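Local coordinates for diaphanous protein (Entamoeba histolytica, PDB 4DVG) that is a diaphanous-family formin whose GTPase-binding and FH3 region probably receives Rho-type GTPase signals that control actin assembly, at residues L176-L179 with L180-L184; V243-N246 with N247-Q251. One frame throughout, in Å; residues are numbered along the deposited sequence.

Contact 1. Residues L176-L179 with L180-L184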
ATOM      1  N   LEU B 176      10.598   7.404  -2.543  1.00 47.81           N
ATOM      2  CA  LEU B 176      10.670   6.893  -1.192  1.00 49.13           C
ATOM      3  C   LEU B 176      10.539   5.365  -1.183  1.00 55.47           C
ATOM      4  O   LEU B 176      11.270   4.676  -0.466  1.00 62.02           O
ATOM      5  CB  LEU B 176       9.545   7.511  -0.344  1.00 46.95           C
ATOM      6  CG  LEU B 176       9.614   7.149   1.137  1.00 47.66           C
ATOM      7  CD1 LEU B 176      10.932   7.679   1.696  1.00 46.92           C
ATOM      8  CD2 LEU B 176       8.431   7.675   1.903  1.00 42.64           C
ATOM      9  N   ASP B 177       9.591   4.844  -1.960  1.00 52.34           N
ATOM     10  CA  ASP B 177       9.273   3.426  -1.898  1.00 54.20           C
ATOM     11  C   ASP B 177      10.450   2.625  -2.416  1.00 49.72           C
ATOM     12  O   ASP B 177      10.779   1.550  -1.896  1.00 46.42           O
ATOM     13  CB  ASP B 177       8.014   3.103  -2.691  1.00 55.10           C
ATOM     14  CG  ASP B 177       6.758   3.595  -2.002  1.00 70.08           C
ATOM     15  OD1 ASP B 177       6.717   3.485  -0.752  1.00 77.72           O
ATOM     16  OD2 ASP B 177       5.829   4.093  -2.703  1.00 68.45           O
ATOM     17  N   ILE B 178      11.099   3.175  -3.428  1.00 45.15           N
ATOM     18  CA  ILE B 178      12.257   2.522  -3.995  1.00 50.18           C
ATOM     19  C   ILE B 178      13.408   2.554  -2.991  1.00 47.76           C
ATOM     20  O   ILE B 178      14.104   1.542  -2.779  1.00 43.04           O
ATOM     21  CB  ILE B 178      12.629   3.149  -5.341  1.00 44.59           C
ATOM     22  CG1 ILE B 178      11.515   2.859  -6.346  1.00 46.48           C
ATOM     23  CG2 ILE B 178      13.922   2.591  -5.834  1.00 40.83           C
ATOM     24  CD1 ILE B 178      11.665   3.608  -7.644  1.00 49.09           C
ATOM     25  N   LEU B 179      13.571   3.698  -2.337  1.00 43.72           N
ATOM     26  CA  LEU B 179      14.654   3.834  -1.381  1.00 46.66           C
ATOM     27  C   LEU B 179      14.483   2.809  -0.262  1.00 49.07           C
ATOM     28  O   LEU B 179      15.434   2.118   0.118  1.00 47.41           O
ATOM     29  CB  LEU B 179      14.711   5.244  -0.814  1.00 44.59           C
ATOM     30  CG  LEU B 179      15.792   5.491   0.239  1.00 49.40           C
ATOM     31  CD1 LEU B 179      17.120   5.847  -0.403  1.00 49.75           C
ATOM     32  CD2 LEU B 179      15.357   6.580   1.196  1.00 44.40           C
ATOM     33  N   LEU B 180      13.256   2.710   0.247  1.00 47.48           N
ATOM     34  CA  LEU B 180      12.936   1.773   1.301  1.00 43.02           C
ATOM     35  C   LEU B 180      13.263   0.345   0.881  1.00 49.98           C
ATOM     36  O   LEU B 180      13.721  -0.470   1.701  1.00 51.66           O
ATOM     37  CB  LEU B 180      11.475   1.877   1.689  1.00 40.50           C
ATOM     38  CG  LEU B 180      11.061   3.107   2.492  1.00 47.85           C
ATOM     39  CD1 LEU B 180       9.548   3.045   2.727  1.00 40.33           C
ATOM     40  CD2 LEU B 180      11.820   3.202   3.833  1.00 40.43           C
ATOM     41  N   GLU B 181      13.036   0.046  -0.395  1.00 44.53           N
ATOM     42  CA  GLU B 181      13.386  -1.267  -0.906  1.00 38.87           C
ATOM     43  C   GLU B 181      14.920  -1.465  -1.026  1.00 43.12           C
ATOM     44  O   GLU B 181      15.444  -2.491  -0.595  1.00 41.00           O
ATOM     45  CB  GLU B 181      12.623  -1.599  -2.194  1.00 37.09           C
ATOM     46  CG  GLU B 181      12.961  -2.977  -2.793  1.00 54.09           C
ATOM     47  CD  GLU B 181      12.923  -4.113  -1.783  1.00 56.03           C
ATOM     48  OE1 GLU B 181      12.226  -3.997  -0.761  1.00 59.12           O
ATOM     49  OE2 GLU B 181      13.591  -5.134  -2.015  0.87 59.17           O
ATOM     50  N   ILE B 182      15.634  -0.472  -1.559  1.00 36.52           N
ATOM     51  CA  ILE B 182      17.098  -0.498  -1.539  1.00 36.75           C
ATOM     52  C   ILE B 182      17.641  -0.691  -0.106  1.00 47.28           C
ATOM     53  O   ILE B 182      18.593  -1.437   0.101  1.00 51.78           O
ATOM     54  CB  ILE B 182      17.704   0.807  -2.074  1.00 42.10           C
ATOM     55  CG1 ILE B 182      17.041   1.258  -3.379  1.00 50.67           C
ATOM     56  CG2 ILE B 182      19.192   0.713  -2.165  1.00 42.81           C
ATOM     57  CD1 ILE B 182      17.479   0.557  -4.578  1.00 52.41           C
ATOM     58  N   THR B 183      17.053  -0.010   0.877  1.00 46.57           N
ATOM     59  CA  THR B 183      17.635  -0.010   2.221  1.00 52.85           C
ATOM     60  C   THR B 183      17.468  -1.372   2.849  1.00 48.20           C
ATOM     61  O   THR B 183      18.391  -1.901   3.452  1.00 54.64           O
ATOM     62  CB  THR B 183      16.997   1.037   3.158  1.00 47.05           C
ATOM     63  OG1 THR B 183      15.589   0.786   3.259  0.16 48.54           O
ATOM     64  CG2 THR B 183      17.201   2.400   2.606  1.00 41.94           C
ATOM     65  N   LEU B 184      16.271  -1.923   2.706  1.00 46.33           N
ATOM     66  CA  LEU B 184      15.985  -3.292   3.102  1.00 55.96           C
ATOM     67  C   LEU B 184      17.001  -4.249   2.469  1.00 60.08           C
ATOM     68  O   LEU B 184      17.535  -5.138   3.145  1.00 59.00           O
ATOM     69  CB  LEU B 184      14.573  -3.671   2.673  1.00 62.08           C
ATOM     70  CG  LEU B 184      14.045  -4.959   3.276  1.00 68.77           C
ATOM     71  CD1 LEU B 184      13.865  -4.753   4.764  1.00 73.31           C
ATOM     72  CD2 LEU B 184      12.732  -5.358   2.608  1.00 65.63           C
TER

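Contact 2. Residues V243-N246 with N247-Q251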
ATOM      1  N   VAL B 243      19.596   6.065   7.087  1.00 59.51           N
ATOM      2  CA  VAL B 243      19.721   4.667   7.445  1.00 54.13           C
ATOM      3  C   VAL B 243      20.550   3.932   6.408  1.00 50.90           C
ATOM      4  O   VAL B 243      21.411   3.133   6.747  1.00 46.81           O
ATOM      5  CB  VAL B 243      18.354   4.005   7.609  1.00 56.88           C
ATOM      6  CG1 VAL B 243      18.526   2.540   7.838  1.00 53.44           C
ATOM      7  CG2 VAL B 243      17.586   4.651   8.760  1.00 53.69           C
ATOM      8  N   LEU B 244      20.317   4.233   5.140  1.00 46.82           N
ATOM      9  CA  LEU B 244      21.088   3.609   4.064  1.00 46.77           C
ATOM     10  C   LEU B 244      22.582   3.965   4.144  1.00 54.24           C
ATOM     11  O   LEU B 244      23.461   3.116   3.950  1.00 64.52           O
ATOM     12  CB  LEU B 244      20.542   4.034   2.695  1.00 43.10           C
ATOM     13  CG  LEU B 244      21.331   3.408   1.559  1.00 41.62           C
ATOM     14  CD1 LEU B 244      21.306   1.922   1.786  1.00 42.49           C
ATOM     15  CD2 LEU B 244      20.786   3.786   0.187  1.00 38.46           C
ATOM     16  N   ILE B 245      22.859   5.233   4.417  1.00 43.90           N
ATOM     17  CA  ILE B 245      24.218   5.726   4.457  1.00 42.91           C
ATOM     18  C   ILE B 245      24.974   5.032   5.560  1.00 49.84           C
ATOM     19  O   ILE B 245      26.019   4.437   5.314  1.00 47.94           O
ATOM     20  CB  ILE B 245      24.282   7.250   4.632  1.00 41.17           C
ATOM     21  CG1 ILE B 245      23.970   7.934   3.300  1.00 40.08           C
ATOM     22  CG2 ILE B 245      25.671   7.678   5.062  1.00 49.54           C
ATOM     23  CD1 ILE B 245      23.400   9.338   3.488  1.00 41.78           C
ATOM     24  N   ASN B 246      24.430   5.092   6.764  1.00 43.36           N
ATOM     25  CA  ASN B 246      25.008   4.396   7.896  1.00 49.03           C
ATOM     26  C   ASN B 246      25.197   2.894   7.684  1.00 55.05           C
ATOM     27  O   ASN B 246      26.181   2.332   8.157  1.00 62.43           O
ATOM     28  CB  ASN B 246      24.251   4.715   9.190  1.00 47.91           C
ATOM     29  CG  ASN B 246      24.510   6.136   9.654  1.00 61.97           C
ATOM     30  OD1 ASN B 246      25.497   6.750   9.226  1.00 55.04           O
ATOM     31  ND2 ASN B 246      23.634   6.674  10.514  1.00 52.11           N
ATOM     32  N   ASN B 247      24.283   2.258   6.955  1.00 56.88           N
ATOM     33  CA  ASN B 247      24.432   0.840   6.644  1.00 58.87           C
ATOM     34  C   ASN B 247      25.630   0.623   5.731  1.00 54.22           C
ATOM     35  O   ASN B 247      26.387  -0.318   5.910  1.00 59.63           O
ATOM     36  CB  ASN B 247      23.162   0.236   6.024  1.00 59.08           C
ATOM     37  CG  ASN B 247      21.998   0.150   7.023  1.00 76.69           C
ATOM     38  OD1 ASN B 247      22.144   0.510   8.197  1.00 85.24           O
ATOM     39  ND2 ASN B 247      20.831  -0.306   6.550  1.00 75.67           N
ATOM     40  N   LEU B 248      25.796   1.495   4.750  1.00 48.05           N
ATOM     41  CA  LEU B 248      26.883   1.334   3.789  1.00 50.54           C
ATOM     42  C   LEU B 248      28.240   1.548   4.453  1.00 54.60           C
ATOM     43  O   LEU B 248      29.212   0.897   4.120  1.00 58.54           O
ATOM     44  CB  LEU B 248      26.726   2.299   2.618  1.00 44.02           C
ATOM     45  CG  LEU B 248      25.554   2.030   1.680  1.00 49.31           C
ATOM     46  CD1 LEU B 248      25.355   3.220   0.761  1.00 35.16           C
ATOM     47  CD2 LEU B 248      25.758   0.737   0.896  1.00 48.36           C
ATOM     48  N   ILE B 249      28.284   2.478   5.391  1.00 55.38           N
ATOM     49  CA  ILE B 249      29.481   2.775   6.135  1.00 48.91           C
ATOM     50  C   ILE B 249      29.722   1.710   7.213  1.00 51.76           C
ATOM     51  O   ILE B 249      30.862   1.395   7.532  0.70 45.91           O
ATOM     52  CB  ILE B 249      29.365   4.174   6.759  1.00 42.69           C
ATOM     53  CG1 ILE B 249      29.303   5.221   5.645  1.00 39.41           C
ATOM     54  CG2 ILE B 249      30.516   4.444   7.725  1.00 41.86           C
ATOM     55  CD1 ILE B 249      28.964   6.631   6.143  1.00 40.68           C
ATOM     56  N   ASP B 250      28.654   1.154   7.769  1.00 58.85           N
ATOM     57  CA  ASP B 250      28.798   0.098   8.767  1.00 63.21           C
ATOM     58  C   ASP B 250      29.417  -1.163   8.167  1.00 68.12           C
ATOM     59  O   ASP B 250      28.720  -2.075   7.742  1.00 74.70           O
ATOM     60  CB  ASP B 250      27.454  -0.246   9.403  1.00 64.90           C
ATOM     61  CG  ASP B 250      27.583  -1.290  10.494  1.00 77.25           C
ATOM     62  OD1 ASP B 250      28.709  -1.481  11.008  1.00 81.25           O
ATOM     63  OD2 ASP B 250      26.564  -1.919  10.838  1.00 83.43           O
ATOM     64  N   GLN B 251      30.738  -1.201   8.140  1.00 69.88           N
ATOM     65  CA  GLN B 251      31.466  -2.339   7.620  1.00 66.81           C
ATOM     66  C   GLN B 251      32.310  -2.901   8.751  1.00 70.59           C
ATOM     67  O   GLN B 251      32.626  -2.195   9.712  1.00 68.48           O
ATOM     68  CB  GLN B 251      32.353  -1.913   6.457  1.00 66.29           C
ATOM     69  CG  GLN B 251      31.610  -1.305   5.278  1.00 75.93           C
ATOM     70  CD  GLN B 251      30.866  -2.337   4.452  1.00 89.44           C
ATOM     71  OE1 GLN B 251      31.161  -3.532   4.514  1.00 97.52           O
ATOM     72  NE2 GLN B 251      29.894  -1.877   3.667  1.00 91.34           N
TER

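Contact 1. Residues L176-L179 with L180-L184
Ile178 and Ile182, one helical turn apart, meet obliquely through their flanks, CG2 of Ile178 lying 4.2 Å from CG1 of Ile182. The branch that touches is set by the first torsion of Ile178: with CG1 beside the backbone N (chi1 -66°), CG2 is left next to the carbonyl carbon and leans toward the following turn. Leu179 and Thr183 repeat the pattern on another face, CG of Leu179 standing 4.1 Å from the methyl CG2 of Thr183. A third pair is looser, Leu176 CG to Leu180 CD1 at 4.4 Å.

Beneath these apolar pairs runs the i to i+4 bonding that defines an alpha-helix. Ile182 N donates to Ile178 O at 2.8 Å in a nearly straight bond (172°), whereas Glu181 N reaches Asp177 O at 3.1 Å and is more bent. Thr183 adds a side-chain bond: OG1 lies 2.7 Å from Leu180 O and approaches from above the carbonyl plane. Leu184 N reaches the same oxygen from that same face, so one carbonyl is gripped twice.

OE2 of the buried Glu181 is hydrogen-bonded to Thr148 OG1 on helix 145-152. Ile178 and Ile182 pack on Leu161 of helix 160-165, while Leu176, Leu179 and Thr183 face helix 236-249, placing helix 172-187 between neighbours in this all-helical array.

Contact 2. Residues V243-N246 with N247-Q251
Ile245 and Ile249 run alongside each other, their ends turned in the same direction, and form the well-packed part of this last turn of helix 236-249; CG2 of Ile245 lies 3.6 Å from CD1 of Ile249. With CG1 of Ile249 beside the backbone N (chi1 -65°), the extended chain carries CD1 back to that methyl. Next to them, Leu244 and Leu248 pass at a slant, CG of Leu244 to CD1 of Leu248 at 4.1 Å; all four residues are buried.

The other side is more open and largely polar. CG1 of Val243 meets the amide nitrogen ND2 of Asn247 at 3.9 Å, a contact of hydrocarbon with amide. The C-terminal end of an alpha-helix is seen here, where i to i+4 backbone bonds give way to a turn: Asp250, exposed to solvent, still gives its backbone N to Asn246 O at 2.8 Å, then centres an inverse gamma turn. Gln251 folds back, NE2 donating to Leu248 O at 2.9 Å, close to straight (164°) and with the oxygen near the amide plane, so a side chain serves a carbonyl of the final turn.

Around this helix end, Ile245 and Leu248 rest on Phe264 of helix 254-265, and Leu244 and Ile245 on Phe225 of helix 223-228. Asn246 ND2 hydrogen-bonds the carbonyl of Ser290, the first residue of helix 290-309, while Leu244 and Asn247 border helix 172-187.

Contacts 1 and 2 illustrate how one local pattern, side chains paired a turn apart, can serve two positions in a helical array: contact 1 inside a helix, contact 2 where a helix ends. They follow each other along the chain, with centres about 14 Å apart, and fall in the GTPase-binding and FH3 sequence families respectively. Leu244 joins them directly: its CB lies 3.7 Å from Thr183 CG2, and its CD2 is 4.2 Å from both Ile182 CG2 and Leu179 CD1. Residues paired within each helix therefore also pack between helix 172-187 and helix 236-249. Contact 1 lies nearer the centre of the chain.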